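Local coordinates for flagellar biosynthesis protein flhA (PDB 3MIX), which takes part in the export of flagellar proteins through the type III secretion system; this chain is the cytosolic domain of the membrane protein, at residues A[48-57]-A[96-107]. Numbering follows the deposited sequence.
Sequences PIEFEFGYGL and NIALQPNEYRLK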
ATOM      1  N   PRO A  48      12.889  -3.257   8.849  1.00 14.04           N
ATOM      2  CA  PRO A  48      11.680  -2.931   8.082  1.00 12.58           C
ATOM      3  C   PRO A  48      10.437  -3.695   8.526  1.00 12.80           C
ATOM      4  O   PRO A  48       9.351  -3.109   8.537  1.00 13.11           O
ATOM      5  CB  PRO A  48      12.041  -3.279   6.624  1.00 11.24           C
ATOM      6  CG  PRO A  48      13.383  -3.841   6.623  1.00 12.55           C
ATOM      7  CD  PRO A  48      13.924  -3.934   8.045  1.00 13.81           C
ATOM      8  N   ILE A  49      10.584  -4.972   8.906  1.00 12.76           N
ATOM      9  CA  ILE A  49       9.447  -5.791   9.306  1.00 13.32           C
ATOM     10  C   ILE A  49       9.810  -6.689  10.471  1.00 14.67           C
ATOM     11  O   ILE A  49      10.770  -7.458  10.393  1.00 15.13           O
ATOM     12  CB  ILE A  49       8.923  -6.743   8.165  1.00 13.29           C
ATOM     13  CG1 ILE A  49       8.733  -6.019   6.821  1.00 11.73           C
ATOM     14  CG2 ILE A  49       7.623  -7.460   8.619  1.00 13.77           C
ATOM     15  CD1 ILE A  49       8.235  -6.959   5.672  1.00 11.57           C
ATOM     16  N   GLU A  50       9.029  -6.597  11.544  1.00 15.69           N
ATOM     17  CA  GLU A  50       9.275  -7.386  12.720  1.00 19.28           C
ATOM     18  C   GLU A  50       8.009  -8.113  13.104  1.00 20.79           C
ATOM     19  O   GLU A  50       6.945  -7.499  13.226  1.00 21.19           O
ATOM     20  CB  GLU A  50       9.685  -6.503  13.916  1.00 20.25           C
ATOM     21  CG  GLU A  50      10.899  -5.647  13.710  1.00 21.60           C
ATOM     22  CD  GLU A  50      11.083  -4.672  14.867  1.00 25.88           C
ATOM     23  OE1 GLU A  50      11.549  -5.119  15.926  1.00 27.38           O
ATOM     24  OE2 GLU A  50      10.743  -3.472  14.722  1.00 26.05           O
ATOM     25  N   PHE A  51       8.145  -9.412  13.332  1.00 22.71           N
ATOM     26  CA  PHE A  51       7.076 -10.231  13.854  1.00 24.99           C
ATOM     27  C   PHE A  51       7.513 -10.744  15.221  1.00 28.14           C
ATOM     28  O   PHE A  51       8.521 -11.451  15.340  1.00 28.17           O
ATOM     29  CB  PHE A  51       6.778 -11.394  12.906  1.00 25.30           C
ATOM     30  CG  PHE A  51       5.665 -12.287  13.369  1.00 26.90           C
ATOM     31  CD1 PHE A  51       4.336 -11.959  13.111  1.00 26.74           C
ATOM     32  CD2 PHE A  51       5.939 -13.454  14.056  1.00 28.47           C
ATOM     33  CE1 PHE A  51       3.309 -12.776  13.533  1.00 26.23           C
ATOM     34  CE2 PHE A  51       4.900 -14.282  14.488  1.00 30.04           C
ATOM     35  CZ  PHE A  51       3.595 -13.943  14.223  1.00 28.12           C
ATOM     36  N   GLU A  52       6.745 -10.349  16.236  1.00 30.44           N
ATOM     37  CA  GLU A  52       7.000 -10.649  17.626  1.00 33.83           C
ATOM     38  C   GLU A  52       5.879 -11.479  18.226  1.00 36.39           C
ATOM     39  O   GLU A  52       4.699 -11.236  17.960  1.00 36.12           O
ATOM     40  CB  GLU A  52       7.128  -9.354  18.420  1.00 34.28           C
ATOM     41  CG  GLU A  52       8.321  -8.509  18.011  1.00 34.91           C
ATOM     42  CD  GLU A  52       8.517  -7.295  18.902  1.00 39.83           C
ATOM     43  OE1 GLU A  52       7.733  -7.103  19.862  1.00 40.71           O
ATOM     44  OE2 GLU A  52       9.465  -6.517  18.633  1.00 42.33           O
ATOM     45  N   PHE A  53       6.260 -12.442  19.060  1.00 39.32           N
ATOM     46  CA  PHE A  53       5.316 -13.395  19.644  1.00 42.21           C
ATOM     47  C   PHE A  53       5.649 -13.749  21.102  1.00 44.79           C
ATOM     48  O   PHE A  53       6.803 -13.685  21.522  1.00 45.04           O
ATOM     49  CB  PHE A  53       5.275 -14.671  18.800  1.00 42.34           C
ATOM     50  CG  PHE A  53       6.632 -15.270  18.549  1.00 43.68           C
ATOM     51  CD1 PHE A  53       7.458 -14.765  17.534  1.00 43.58           C
ATOM     52  CD2 PHE A  53       7.093 -16.327  19.323  1.00 45.54           C
ATOM     53  CE1 PHE A  53       8.715 -15.310  17.306  1.00 43.54           C
ATOM     54  CE2 PHE A  53       8.349 -16.877  19.108  1.00 46.30           C
ATOM     55  CZ  PHE A  53       9.164 -16.371  18.090  1.00 45.35           C
ATOM     56  N   GLY A  54       4.623 -14.125  21.861  1.00 47.10           N
ATOM     57  CA  GLY A  54       4.806 -14.654  23.210  1.00 49.82           C
ATOM     58  C   GLY A  54       5.279 -16.098  23.135  1.00 51.49           C
ATOM     59  O   GLY A  54       5.343 -16.684  22.043  1.00 50.41           O
ATOM     60  N   TYR A  55       5.591 -16.678  24.293  1.00 54.01           N
ATOM     61  CA  TYR A  55       6.246 -17.984  24.348  1.00 55.70           C
ATOM     62  C   TYR A  55       5.363 -19.128  23.863  1.00 57.07           C
ATOM     63  O   TYR A  55       5.874 -20.143  23.386  1.00 57.50           O
ATOM     64  CB  TYR A  55       6.824 -18.266  25.742  1.00 58.37           C
ATOM     65  CG  TYR A  55       5.801 -18.540  26.834  1.00 61.46           C
ATOM     66  CD1 TYR A  55       5.178 -19.788  26.939  1.00 63.53           C
ATOM     67  CD2 TYR A  55       5.467 -17.555  27.768  1.00 62.06           C
ATOM     68  CE1 TYR A  55       4.242 -20.042  27.933  1.00 67.68           C
ATOM     69  CE2 TYR A  55       4.533 -17.803  28.773  1.00 66.00           C
ATOM     70  CZ  TYR A  55       3.922 -19.048  28.850  1.00 68.47           C
ATOM     71  OH  TYR A  55       2.995 -19.308  29.847  1.00 72.94           O
ATOM     72  N   GLY A  56       4.046 -18.958  23.975  1.00 57.89           N
ATOM     73  CA  GLY A  56       3.094 -19.934  23.447  1.00 59.78           C
ATOM     74  C   GLY A  56       3.178 -20.130  21.941  1.00 58.77           C
ATOM     75  O   GLY A  56       2.768 -21.168  21.424  1.00 59.86           O
ATOM     76  N   LEU A  57       3.714 -19.136  21.230  1.00 56.81           N
ATOM     77  CA  LEU A  57       3.775 -19.198  19.770  1.00 55.93           C
ATOM     78  C   LEU A  57       5.134 -19.676  19.238  1.00 55.98           C
ATOM     79  O   LEU A  57       5.428 -19.538  18.053  1.00 54.20           O
ATOM     80  CB  LEU A  57       3.350 -17.852  19.148  1.00 53.27           C
ATOM     81  CG  LEU A  57       1.990 -17.274  19.589  1.00 53.60           C
ATOM     82  CD1 LEU A  57       1.584 -16.111  18.698  1.00 49.93           C
ATOM     83  CD2 LEU A  57       0.878 -18.325  19.615  1.00 55.27           C
ATOM     84  N   ASN A  96       8.874 -12.489  22.382  1.00 49.87           N
ATOM     85  CA  ASN A  96       8.779 -11.345  23.283  1.00 51.37           C
ATOM     86  C   ASN A  96       7.996 -11.677  24.564  1.00 54.15           C
ATOM     87  O   ASN A  96       6.789 -11.925  24.525  1.00 54.51           O
ATOM     88  CB  ASN A  96       8.202 -10.122  22.556  1.00 49.30           C
ATOM     89  CG  ASN A  96       8.370  -8.832  23.349  1.00 50.32           C
ATOM     90  OD1 ASN A  96       8.740  -8.851  24.525  1.00 54.18           O
ATOM     91  ND2 ASN A  96       8.094  -7.707  22.707  1.00 47.88           N
ATOM     92  N   ILE A  97       8.715 -11.686  25.688  1.00 56.67           N
ATOM     93  CA  ILE A  97       8.167 -12.029  27.012  1.00 59.76           C
ATOM     94  C   ILE A  97       7.129 -11.016  27.530  1.00 60.24           C
ATOM     95  O   ILE A  97       6.258 -11.363  28.330  1.00 62.33           O
ATOM     96  CB  ILE A  97       9.305 -12.227  28.069  1.00 61.81           C
ATOM     97  CG1 ILE A  97       8.789 -13.004  29.283  1.00 65.03           C
ATOM     98  CG2 ILE A  97       9.949 -10.882  28.464  1.00 61.43           C
ATOM     99  CD1 ILE A  97       9.836 -13.294  30.347  1.00 68.58           C
ATOM    100  N   ALA A  98       7.231  -9.768  27.075  1.00 58.75           N
ATOM    101  CA  ALA A  98       6.238  -8.743  27.390  1.00 58.99           C
ATOM    102  C   ALA A  98       4.828  -9.109  26.876  1.00 58.92           C
ATOM    103  O   ALA A  98       3.818  -8.661  27.432  1.00 60.63           O
ATOM    104  CB  ALA A  98       6.679  -7.399  26.840  1.00 57.12           C
ATOM    105  N   LEU A  99       4.764  -9.935  25.835  1.00 57.17           N
ATOM    106  CA  LEU A  99       3.487 -10.331  25.250  1.00 56.63           C
ATOM    107  C   LEU A  99       2.916 -11.568  25.933  1.00 58.63           C
ATOM    108  O   LEU A  99       3.650 -12.380  26.508  1.00 59.32           O
ATOM    109  CB  LEU A  99       3.617 -10.575  23.733  1.00 54.21           C
ATOM    110  CG  LEU A  99       4.153  -9.486  22.796  1.00 51.93           C
ATOM    111  CD1 LEU A  99       4.198 -10.008  21.366  1.00 49.96           C
ATOM    112  CD2 LEU A  99       3.350  -8.182  22.878  1.00 51.11           C
ATOM    113  N   GLN A 100       1.597 -11.700  25.851  1.00 59.46           N
ATOM    114  CA  GLN A 100       0.894 -12.853  26.388  1.00 62.29           C
ATOM    115  C   GLN A 100       1.332 -14.118  25.652  1.00 61.82           C
ATOM    116  O   GLN A 100       1.723 -14.043  24.489  1.00 59.80           O
ATOM    117  CB  GLN A 100      -0.621 -12.654  26.265  1.00 63.40           C
ATOM    118  CG  GLN A 100      -1.201 -11.604  27.228  1.00 65.65           C
ATOM    119  CD  GLN A 100      -1.243 -12.066  28.685  1.00 69.56           C
ATOM    120  OE1 GLN A 100      -1.548 -13.224  28.980  1.00 70.94           O
ATOM    121  NE2 GLN A 100      -0.946 -11.146  29.605  1.00 70.56           N
ATOM    122  N   PRO A 101       1.286 -15.280  26.331  1.00 64.10           N
ATOM    123  CA  PRO A 101       1.682 -16.550  25.725  1.00 63.97           C
ATOM    124  C   PRO A 101       1.235 -16.702  24.270  1.00 61.96           C
ATOM    125  O   PRO A 101       2.059 -16.996  23.404  1.00 60.42           O
ATOM    126  CB  PRO A 101       0.985 -17.599  26.612  1.00 67.25           C
ATOM    127  CG  PRO A 101       0.333 -16.825  27.760  1.00 68.92           C
ATOM    128  CD  PRO A 101       0.935 -15.462  27.752  1.00 66.98           C
ATOM    129  N   ASN A 102      -0.053 -16.480  24.016  1.00 61.97           N
ATOM    130  CA  ASN A 102      -0.649 -16.679  22.701  1.00 60.47           C
ATOM    131  C   ASN A 102      -0.575 -15.455  21.774  1.00 57.20           C
ATOM    132  O   ASN A 102      -1.099 -15.488  20.666  1.00 56.03           O
ATOM    133  CB  ASN A 102      -2.110 -17.115  22.851  1.00 62.56           C
ATOM    134  CG  ASN A 102      -2.255 -18.510  23.441  1.00 66.05           C
ATOM    135  OD1 ASN A 102      -1.534 -19.441  23.071  1.00 66.73           O
ATOM    136  ND2 ASN A 102      -3.208 -18.664  24.347  1.00 67.33           N
ATOM    137  N   GLU A 103       0.073 -14.389  22.223  1.00 55.77           N
ATOM    138  CA  GLU A 103       0.041 -13.116  21.502  1.00 53.54           C
ATOM    139  C   GLU A 103       1.112 -12.979  20.422  1.00 50.25           C
ATOM    140  O   GLU A 103       2.274 -13.322  20.643  1.00 50.17           O
ATOM    141  CB  GLU A 103       0.168 -11.944  22.476  1.00 53.98           C
ATOM    142  CG  GLU A 103      -0.720 -10.772  22.126  1.00 55.59           C
ATOM    143  CD  GLU A 103      -2.119 -10.908  22.716  1.00 61.46           C
ATOM    144  OE1 GLU A 103      -2.899 -11.763  22.230  1.00 63.06           O
ATOM    145  OE2 GLU A 103      -2.437 -10.155  23.667  1.00 62.80           O
ATOM    146  N   TYR A 104       0.710 -12.473  19.259  1.00 47.23           N
ATOM    147  CA  TYR A 104       1.674 -12.030  18.268  1.00 43.85           C
ATOM    148  C   TYR A 104       1.471 -10.563  17.932  1.00 41.85           C
ATOM    149  O   TYR A 104       0.380 -10.013  18.117  1.00 42.44           O
ATOM    150  CB  TYR A 104       1.641 -12.892  17.001  1.00 42.69           C
ATOM    151  CG  TYR A 104       0.393 -12.733  16.165  1.00 42.12           C
ATOM    152  CD1 TYR A 104       0.285 -11.696  15.231  1.00 39.13           C
ATOM    153  CD2 TYR A 104      -0.673 -13.624  16.292  1.00 42.60           C
ATOM    154  CE1 TYR A 104      -0.858 -11.544  14.457  1.00 39.86           C
ATOM    155  CE2 TYR A 104      -1.821 -13.484  15.523  1.00 43.87           C
ATOM    156  CZ  TYR A 104      -1.903 -12.439  14.600  1.00 42.42           C
ATOM    157  OH  TYR A 104      -3.029 -12.285  13.831  1.00 41.74           O
ATOM    158  N   ARG A 105       2.529  -9.956  17.415  1.00 39.33           N
ATOM    159  CA  ARG A 105       2.556  -8.548  17.068  1.00 37.99           C
ATOM    160  C   ARG A 105       3.370  -8.335  15.778  1.00 34.72           C
ATOM    161  O   ARG A 105       4.409  -8.966  15.587  1.00 34.03           O
ATOM    162  CB  ARG A 105       3.196  -7.795  18.221  1.00 39.26           C
ATOM    163  CG  ARG A 105       2.945  -6.322  18.253  1.00 43.09           C
ATOM    164  CD  ARG A 105       3.634  -5.729  19.472  1.00 49.28           C
ATOM    165  NE  ARG A 105       3.944  -4.312  19.287  1.00 53.26           N
ATOM    166  CZ  ARG A 105       4.962  -3.682  19.874  1.00 56.70           C
ATOM    167  NH1 ARG A 105       5.796  -4.349  20.672  1.00 57.41           N
ATOM    168  NH2 ARG A 105       5.158  -2.383  19.647  1.00 57.30           N
ATOM    169  N   LEU A 106       2.886  -7.467  14.890  1.00 32.65           N
ATOM    170  CA  LEU A 106       3.606  -7.123  13.656  1.00 29.65           C
ATOM    171  C   LEU A 106       3.960  -5.646  13.606  1.00 28.46           C
ATOM    172  O   LEU A 106       3.113  -4.783  13.833  1.00 28.75           O
ATOM    173  CB  LEU A 106       2.806  -7.501  12.402  1.00 29.17           C
ATOM    174  CG  LEU A 106       3.566  -7.348  11.066  1.00 27.83           C
ATOM    175  CD1 LEU A 106       4.589  -8.485  10.845  1.00 26.85           C
ATOM    176  CD2 LEU A 106       2.612  -7.266   9.904  1.00 27.63           C
ATOM    177  N   LYS A 107       5.218  -5.366  13.306  1.00 27.26           N
ATOM    178  CA  LYS A 107       5.686  -3.995  13.170  1.00 27.07           C
ATOM    179  C   LYS A 107       6.232  -3.783  11.777  1.00 24.87           C
ATOM    180  O   LYS A 107       6.840  -4.678  11.201  1.00 24.10           O
ATOM    181  CB  LYS A 107       6.757  -3.669  14.216  1.00 27.89           C
ATOM    182  CG  LYS A 107       6.329  -3.999  15.650  1.00 31.92           C
ATOM    183  CD  LYS A 107       7.474  -3.877  16.674  1.00 36.03           C
ATOM    184  CE  LYS A 107       7.803  -2.410  16.987  1.00 38.84           C
ATOM    185  NZ  LYS A 107       8.378  -2.225  18.361  1.00 38.93           N
TER
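Glu52 OE1 accepts a hydrogen bond from Asn96 ND2 (2.9 Å) and forms a salt bridge with Arg105 NH1 (3.5 Å). OE1 lies near the plane of the Asn96 amide, whose ND2 comes in from above the carboxylate plane; the guanidinium plane is at 90° to the carboxylate plane, and Lys107 CD lies over one guanidinium face. Glu52 OE2 pairs with Arg94, and Arg105 NE with Glu112, so the charges form a network. With CG anti to the backbone N (chi1 -167°), the Asn96 amide reaches Glu52 while OD1 closes an Asx turn by accepting from Ala98 N. A leucine at Asn96 would probably leave Glu52 OE1 without its amide donor and the turn without its side-chain acceptor.

On the face bearing Phe51 and Tyr104, the two rings lie nearly parallel but slid apart, Phe51 CZ reaching Tyr104 CB at 3.6 Å. Helix 170-189 covers this side, Val174 and Ile178 touching Phe51 and His177 ND1 hydrogen-bonded to Tyr104 OH.

Backbone hydrogen bonds join the antiparallel strands 49-53 and 103-107, Glu52 N to Arg105 O among them (2.8 Å). Beyond them, Gly54 N bonds Glu103 O (2.8 Å) and Phe53 O accepts from Asn96 N, while Pro101 CB sits over one face of Tyr55. This central strand pair of a four-stranded mixed sheet thus has a largely apolar side packed on helix 170-189 and, on the other face, acidic and basic groups that probably offset one another's charge.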